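Local atomic coordinates of OLD nuclease (Thermus scotoductus, PDB entry 6P74), a protein that degrades linear and supercoiled double-stranded DNA from 5' to 3' with divalent metal ions, nicks circular DNA, and hydrolyses ATP when stimulated by DNA. Residues G380-A385 / I401-C406; L414-C419 / I424-V429. One frame throughout, in Å; residues are numbered along the deposited sequence.

Contact 1: G380-A385 / I401-C406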
ATOM      1  N   GLY A 380     -34.650  29.802  -2.663  1.00 62.22           N
ATOM      2  CA  GLY A 380     -35.115  30.523  -1.488  1.00 64.17           C
ATOM      3  C   GLY A 380     -35.240  29.645  -0.254  1.00 66.72           C
ATOM      4  O   GLY A 380     -34.988  30.098   0.865  1.00 67.03           O
ATOM      5  N   ASP A 381     -35.599  28.377  -0.434  1.00 61.82           N
ATOM      6  CA  ASP A 381     -35.735  27.510   0.732  1.00 60.41           C
ATOM      7  C   ASP A 381     -34.375  27.168   1.320  1.00 58.84           C
ATOM      8  O   ASP A 381     -34.225  27.079   2.544  1.00 59.37           O
ATOM      9  CB  ASP A 381     -36.506  26.247   0.356  1.00 61.20           C
ATOM     10  CG  ASP A 381     -37.800  26.565  -0.376  1.00 70.04           C
ATOM     11  OD1 ASP A 381     -38.686  27.240   0.230  1.00 69.83           O
ATOM     12  OD2 ASP A 381     -37.921  26.163  -1.565  1.00 63.34           O
ATOM     13  N   ARG A 382     -33.374  26.971   0.462  1.00 59.36           N
ATOM     14  CA  ARG A 382     -32.025  26.707   0.948  1.00 64.28           C
ATOM     15  C   ARG A 382     -31.493  27.898   1.739  1.00 63.76           C
ATOM     16  O   ARG A 382     -30.996  27.738   2.859  1.00 68.73           O
ATOM     17  CB  ARG A 382     -31.106  26.379  -0.224  1.00 61.60           C
ATOM     18  CG  ARG A 382     -29.738  25.920   0.197  1.00 68.22           C
ATOM     19  CD  ARG A 382     -29.080  25.112  -0.902  1.00 68.25           C
ATOM     20  NE  ARG A 382     -27.846  24.539  -0.399  1.00 68.18           N
ATOM     21  CZ  ARG A 382     -26.688  25.179  -0.360  1.00 66.19           C
ATOM     22  NH1 ARG A 382     -26.588  26.421  -0.815  1.00 62.06           N
ATOM     23  NH2 ARG A 382     -25.632  24.573   0.151  1.00 65.43           N
ATOM     24  N   VAL A 383     -31.607  29.105   1.172  1.00 59.68           N
ATOM     25  CA  VAL A 383     -31.178  30.311   1.879  1.00 69.07           C
ATOM     26  C   VAL A 383     -31.810  30.370   3.260  1.00 65.38           C
ATOM     27  O   VAL A 383     -31.139  30.651   4.256  1.00 67.07           O
ATOM     28  CB  VAL A 383     -31.519  31.573   1.069  1.00 64.31           C
ATOM     29  CG1 VAL A 383     -31.214  32.827   1.894  1.00 61.07           C
ATOM     30  CG2 VAL A 383     -30.751  31.592  -0.243  1.00 60.57           C
ATOM     31  N   ALA A 384     -33.119  30.130   3.334  1.00 68.08           N
ATOM     32  CA  ALA A 384     -33.805  30.203   4.616  1.00 64.10           C
ATOM     33  C   ALA A 384     -33.337  29.096   5.552  1.00 64.80           C
ATOM     34  O   ALA A 384     -33.061  29.350   6.733  1.00 65.54           O
ATOM     35  CB  ALA A 384     -35.320  30.136   4.408  1.00 56.13           C
ATOM     36  N   ALA A 385     -33.214  27.867   5.035  1.00 59.72           N
ATOM     37  CA  ALA A 385     -32.667  26.776   5.832  1.00 60.06           C
ATOM     38  C   ALA A 385     -31.313  27.152   6.446  1.00 59.06           C
ATOM     39  O   ALA A 385     -31.122  27.066   7.670  1.00 68.41           O
ATOM     40  CB  ALA A 385     -32.557  25.512   4.971  1.00 56.64           C
ATOM     41  N   ILE A 401     -23.978  17.822   7.028  1.00 76.29           N
ATOM     42  CA  ILE A 401     -25.369  17.857   6.600  1.00 73.75           C
ATOM     43  C   ILE A 401     -25.430  18.611   5.285  1.00 63.16           C
ATOM     44  O   ILE A 401     -25.027  19.776   5.217  1.00 65.14           O
ATOM     45  CB  ILE A 401     -26.275  18.518   7.651  1.00 73.69           C
ATOM     46  CG1 ILE A 401     -26.217  17.738   8.967  1.00 79.67           C
ATOM     47  CG2 ILE A 401     -27.720  18.616   7.103  1.00 61.60           C
ATOM     48  CD1 ILE A 401     -26.862  18.459  10.126  1.00 75.27           C
ATOM     49  N   ALA A 402     -25.922  17.960   4.240  1.00 62.02           N
ATOM     50  CA  ALA A 402     -26.139  18.636   2.970  1.00 65.88           C
ATOM     51  C   ALA A 402     -27.539  19.217   2.940  1.00 69.15           C
ATOM     52  O   ALA A 402     -28.520  18.503   3.150  1.00 70.54           O
ATOM     53  CB  ALA A 402     -25.974  17.682   1.795  1.00 60.28           C
ATOM     54  N   VAL A 403     -27.629  20.509   2.684  1.00 65.82           N
ATOM     55  CA  VAL A 403     -28.897  21.155   2.408  1.00 59.70           C
ATOM     56  C   VAL A 403     -29.027  21.242   0.895  1.00 63.13           C
ATOM     57  O   VAL A 403     -28.254  21.944   0.237  1.00 63.43           O
ATOM     58  CB  VAL A 403     -28.967  22.537   3.062  1.00 64.08           C
ATOM     59  CG1 VAL A 403     -30.295  23.213   2.706  1.00 59.40           C
ATOM     60  CG2 VAL A 403     -28.756  22.401   4.574  1.00 67.03           C
ATOM     61  N   VAL A 404     -30.008  20.550   0.329  1.00 67.49           N
ATOM     62  CA  VAL A 404     -30.056  20.300  -1.107  1.00 61.33           C
ATOM     63  C   VAL A 404     -31.278  20.981  -1.707  1.00 66.14           C
ATOM     64  O   VAL A 404     -32.421  20.659  -1.356  1.00 66.59           O
ATOM     65  CB  VAL A 404     -30.075  18.800  -1.405  1.00 60.25           C
ATOM     66  CG1 VAL A 404     -31.329  18.169  -0.830  1.00 62.15           C
ATOM     67  CG2 VAL A 404     -30.018  18.617  -2.879  1.00 60.49           C
ATOM     68  N   ASP A 405     -31.023  21.903  -2.628  1.00 71.66           N
ATOM     69  CA  ASP A 405     -32.033  22.544  -3.467  1.00 64.44           C
ATOM     70  C   ASP A 405     -32.406  21.563  -4.582  1.00 62.02           C
ATOM     71  O   ASP A 405     -31.611  21.306  -5.496  1.00 59.85           O
ATOM     72  CB  ASP A 405     -31.424  23.860  -3.969  1.00 64.69           C
ATOM     73  CG  ASP A 405     -32.163  24.494  -5.147  1.00 72.95           C
ATOM     74  OD1 ASP A 405     -33.188  23.962  -5.611  1.00 73.21           O
ATOM     75  OD2 ASP A 405     -31.684  25.569  -5.608  1.00 75.57           O
ATOM     76  N   CYS A 406     -33.585  20.969  -4.497  1.00 63.24           N
ATOM     77  CA  CYS A 406     -33.886  19.838  -5.373  1.00 61.90           C
ATOM     78  C   CYS A 406     -34.561  20.242  -6.678  1.00 65.42           C
ATOM     79  O   CYS A 406     -34.763  19.382  -7.548  1.00 62.67           O
ATOM     80  CB  CYS A 406     -34.764  18.812  -4.651  1.00 56.57           C
ATOM     81  SG  CYS A 406     -34.022  18.037  -3.164  1.00 58.70           S
TER
HETATM   82  O   HOH W   1     -25.392  22.099   2.079  1.00 78.25           O
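Arg382 reaches from its helix to the edge strand 401-405 and is linked to the main chain there by one direct bond and one water bridge. The direct bond is short and nearly straight: NE donates to the carbonyl O of Val403 over 2.7 Å, with an N-H...O angle of 165°. The oxygen lies almost in the guanidinium plane, whereas NE itself sits well above the carbonyl plane. In the bridge, the water accepts from Arg382 NH2 at 3.1 Å and from Val403 N at 2.8 Å. One arginine thus addresses both the N-H and the C=O of a single residue, which should restrict rotation of the guanidinium.

Apolar contacts lie closer to the helix. Arg382 CG, anti to the backbone N (chi1 -173°), rests on Val403 CG1 at 3.7 Å; the chain then runs extended to bring NE to the carbonyl. CD passes Asp405 CB at 4.1 Å, the two side chains crossing at about a right angle. Val403 CG1 also meets Ala385 CB at 3.9 Å, one helical turn further on, and the same valine continues onto Leu386 and Phe389.

The segment axes approach to 8.1 Å and run nearly antiparallel, at 157°. This is the helix-to-second-strand packing of a beta-alpha-beta unit, strand 372-376, helix 379-391 and strand 401-405, within the Toprim domain. The same helix carries Asp381, inferred to bind the second divalent metal, and Asp405 lies about 6 Å, side chain to side chain, from Glu377, inferred to bind the first.

Contact 2: L414-C419 / I424-V429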
ATOM      1  N   LEU A 414     -37.178  12.631  -6.702  1.00 60.71           N
ATOM      2  CA  LEU A 414     -36.021  11.962  -7.278  1.00 63.84           C
ATOM      3  C   LEU A 414     -34.951  11.742  -6.222  1.00 61.90           C
ATOM      4  O   LEU A 414     -34.475  10.620  -6.036  1.00 65.50           O
ATOM      5  CB  LEU A 414     -35.479  12.767  -8.458  1.00 63.20           C
ATOM      6  CG  LEU A 414     -34.299  12.188  -9.236  1.00 67.01           C
ATOM      7  CD1 LEU A 414     -34.563  10.722  -9.604  1.00 63.62           C
ATOM      8  CD2 LEU A 414     -34.129  12.998 -10.495  1.00 65.50           C
ATOM      9  N   ILE A 415     -34.586  12.800  -5.491  1.00 62.10           N
ATOM     10  CA  ILE A 415     -33.494  12.698  -4.529  1.00 59.86           C
ATOM     11  C   ILE A 415     -33.893  11.801  -3.368  1.00 61.91           C
ATOM     12  O   ILE A 415     -33.061  11.065  -2.823  1.00 67.39           O
ATOM     13  CB  ILE A 415     -33.066  14.093  -4.023  1.00 60.40           C
ATOM     14  CG1 ILE A 415     -32.686  15.014  -5.173  1.00 60.56           C
ATOM     15  CG2 ILE A 415     -31.906  13.972  -3.034  1.00 51.64           C
ATOM     16  CD1 ILE A 415     -31.689  14.424  -6.102  1.00 64.82           C
ATOM     17  N   VAL A 416     -35.161  11.880  -2.938  1.00 60.35           N
ATOM     18  CA  VAL A 416     -35.659  10.955  -1.923  1.00 58.21           C
ATOM     19  C   VAL A 416     -35.457   9.505  -2.369  1.00 63.17           C
ATOM     20  O   VAL A 416     -34.964   8.666  -1.607  1.00 67.21           O
ATOM     21  CB  VAL A 416     -37.134  11.241  -1.605  1.00 57.88           C
ATOM     22  CG1 VAL A 416     -37.794   9.984  -1.021  1.00 57.77           C
ATOM     23  CG2 VAL A 416     -37.236  12.375  -0.614  1.00 59.78           C
ATOM     24  N   GLY A 417     -35.827   9.194  -3.616  1.00 56.76           N
ATOM     25  CA  GLY A 417     -35.705   7.821  -4.098  1.00 62.45           C
ATOM     26  C   GLY A 417     -34.270   7.323  -4.108  1.00 64.58           C
ATOM     27  O   GLY A 417     -33.997   6.174  -3.765  1.00 75.86           O
ATOM     28  N   VAL A 418     -33.331   8.194  -4.462  1.00 61.82           N
ATOM     29  CA  VAL A 418     -31.919   7.842  -4.400  1.00 63.37           C
ATOM     30  C   VAL A 418     -31.471   7.681  -2.950  1.00 66.34           C
ATOM     31  O   VAL A 418     -30.853   6.673  -2.588  1.00 64.88           O
ATOM     32  CB  VAL A 418     -31.081   8.893  -5.150  1.00 64.85           C
ATOM     33  CG1 VAL A 418     -29.610   8.666  -4.909  1.00 66.30           C
ATOM     34  CG2 VAL A 418     -31.396   8.826  -6.634  1.00 70.06           C
ATOM     35  N   CYS A 419     -31.790   8.658  -2.090  1.00 62.47           N
ATOM     36  CA  CYS A 419     -31.427   8.531  -0.677  1.00 63.52           C
ATOM     37  C   CYS A 419     -32.027   7.273  -0.053  1.00 62.41           C
ATOM     38  O   CYS A 419     -31.356   6.560   0.707  1.00 57.43           O
ATOM     39  CB  CYS A 419     -31.885   9.757   0.118  1.00 58.48           C
ATOM     40  SG  CYS A 419     -31.007  11.250  -0.267  1.00 64.33           S
ATOM     41  N   ILE A 424     -29.151   6.849   2.767  1.00 68.95           N
ATOM     42  CA  ILE A 424     -28.722   8.151   3.271  1.00 67.86           C
ATOM     43  C   ILE A 424     -29.860   8.708   4.121  1.00 67.92           C
ATOM     44  O   ILE A 424     -30.996   8.779   3.634  1.00 63.10           O
ATOM     45  CB  ILE A 424     -28.368   9.102   2.123  1.00 66.97           C
ATOM     46  CG1 ILE A 424     -27.332   8.452   1.211  1.00 70.60           C
ATOM     47  CG2 ILE A 424     -27.836  10.404   2.654  1.00 63.30           C
ATOM     48  CD1 ILE A 424     -27.362   8.982  -0.213  1.00 67.34           C
ATOM     49  N   PRO A 425     -29.624   9.053   5.384  1.00 69.20           N
ATOM     50  CA  PRO A 425     -30.688   9.674   6.180  1.00 67.79           C
ATOM     51  C   PRO A 425     -31.012  11.049   5.629  1.00 68.33           C
ATOM     52  O   PRO A 425     -30.124  11.772   5.166  1.00 65.58           O
ATOM     53  CB  PRO A 425     -30.085   9.765   7.591  1.00 62.96           C
ATOM     54  CG  PRO A 425     -28.901   8.879   7.563  1.00 70.08           C
ATOM     55  CD  PRO A 425     -28.391   8.894   6.161  1.00 70.01           C
ATOM     56  N   PHE A 426     -32.291  11.415   5.682  1.00 61.21           N
ATOM     57  CA  PHE A 426     -32.705  12.683   5.101  1.00 60.05           C
ATOM     58  C   PHE A 426     -33.964  13.188   5.797  1.00 63.24           C
ATOM     59  O   PHE A 426     -34.710  12.423   6.407  1.00 59.45           O
ATOM     60  CB  PHE A 426     -32.953  12.552   3.592  1.00 53.74           C
ATOM     61  CG  PHE A 426     -34.103  11.646   3.255  1.00 59.32           C
ATOM     62  CD1 PHE A 426     -33.908  10.286   3.128  1.00 54.32           C
ATOM     63  CD2 PHE A 426     -35.387  12.155   3.116  1.00 60.68           C
ATOM     64  CE1 PHE A 426     -34.974   9.441   2.851  1.00 61.05           C
ATOM     65  CE2 PHE A 426     -36.451  11.331   2.831  1.00 57.62           C
ATOM     66  CZ  PHE A 426     -36.243   9.963   2.692  1.00 64.31           C
ATOM     67  N   VAL A 427     -34.186  14.499   5.698  1.00 63.97           N
ATOM     68  CA  VAL A 427     -35.463  15.120   6.035  1.00 60.13           C
ATOM     69  C   VAL A 427     -35.925  15.939   4.823  1.00 55.88           C
ATOM     70  O   VAL A 427     -35.113  16.564   4.127  1.00 57.13           O
ATOM     71  CB  VAL A 427     -35.333  15.983   7.312  1.00 60.70           C
ATOM     72  CG1 VAL A 427     -36.611  16.776   7.589  1.00 58.61           C
ATOM     73  CG2 VAL A 427     -34.965  15.114   8.526  1.00 56.96           C
ATOM     74  N   VAL A 428     -37.222  15.908   4.546  1.00 56.52           N
ATOM     75  CA  VAL A 428     -37.835  16.735   3.514  1.00 56.71           C
ATOM     76  C   VAL A 428     -38.616  17.879   4.174  1.00 59.22           C
ATOM     77  O   VAL A 428     -39.398  17.653   5.112  1.00 54.05           O
ATOM     78  CB  VAL A 428     -38.776  15.911   2.620  1.00 57.88           C
ATOM     79  CG1 VAL A 428     -39.319  16.794   1.531  1.00 54.59           C
ATOM     80  CG2 VAL A 428     -38.071  14.688   2.035  1.00 57.97           C
ATOM     81  N   VAL A 429     -38.455  19.097   3.656  1.00 58.03           N
ATOM     82  CA  VAL A 429     -39.394  20.188   3.929  1.00 61.69           C
ATOM     83  C   VAL A 429     -39.868  20.729   2.594  1.00 54.77           C
ATOM     84  O   VAL A 429     -39.049  21.006   1.712  1.00 60.44           O
ATOM     85  CB  VAL A 429     -38.792  21.349   4.748  1.00 71.38           C
ATOM     86  CG1 VAL A 429     -39.874  22.025   5.578  1.00 77.32           C
ATOM     87  CG2 VAL A 429     -37.624  20.903   5.582  1.00 79.01           C
TER
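Phe426, the first residue of strand 426-431, packs its ring against Val416 and Cys419, which lie one turn apart on helix 409-422. Its CB bond points toward the helix, and chi1 of 65° sets CG between the backbone N and the carbonyl carbon. Both partners come from the same side of the ring plane but reach different carbons: CD1 touches Cys419 CB at 3.7 Å, with CE1 near the same methylene, and CE2 meets Val416 CG2, also at 3.7 Å. At the far end CZ approaches Val416 CG1 at 4.0 Å. Both helix residues come obliquely to the ring. The sulfur follows suit: Cys419 SG is 5.3 Å from the ring centroid and 42° off the normal, an oblique sulfur-aromatic contact.

Beyond the ring, Val416 CG2 bears on Val428 CG2 at 3.6 Å, the two valines crossing at about a right angle. One methyl therefore serves two alternate strand residues.

At the chain turn the link is polar as well as apolar. Ile424 N donates to Cys419 O over 3.0 Å, with an N-H...O angle of 153°, and Ile424 CB packs on Cys419 CB at 4.1 Å. Here the backbones are close, whereas the axes of helix and strand are 10.0 Å apart at closest approach and nearly antiparallel, a separation bridged by side chains.

All five contacting residues are buried. Val416 also packs on Leu375 of strand 372-376. Strand 426-431 lies between that strand and strand 472-475, and its Val427 and Val429 pack on helix 513-523.

In the fold
Following the chain from the N terminus, strand 372-376 leads into helix 379-391, and contact 1 closes the connection from that helix to strand 401-405. Helix 409-422 comes next, and contact 2 closes its short turn into strand 426-431. The closures occur in series, neither enclosing nor crossing the other. Their centres are 13 Å apart, yet they meet directly where Cys406 SG packs on Ile415 CG1 at 3.9 Å. The strands of both contacts belong to one parallel sheet, in which strand 372-376 separates 401-405 from 426-431. Contact 1 therefore ties a helix to an outer strand, contact 2 a helix to an inner strand, of the Toprim domain.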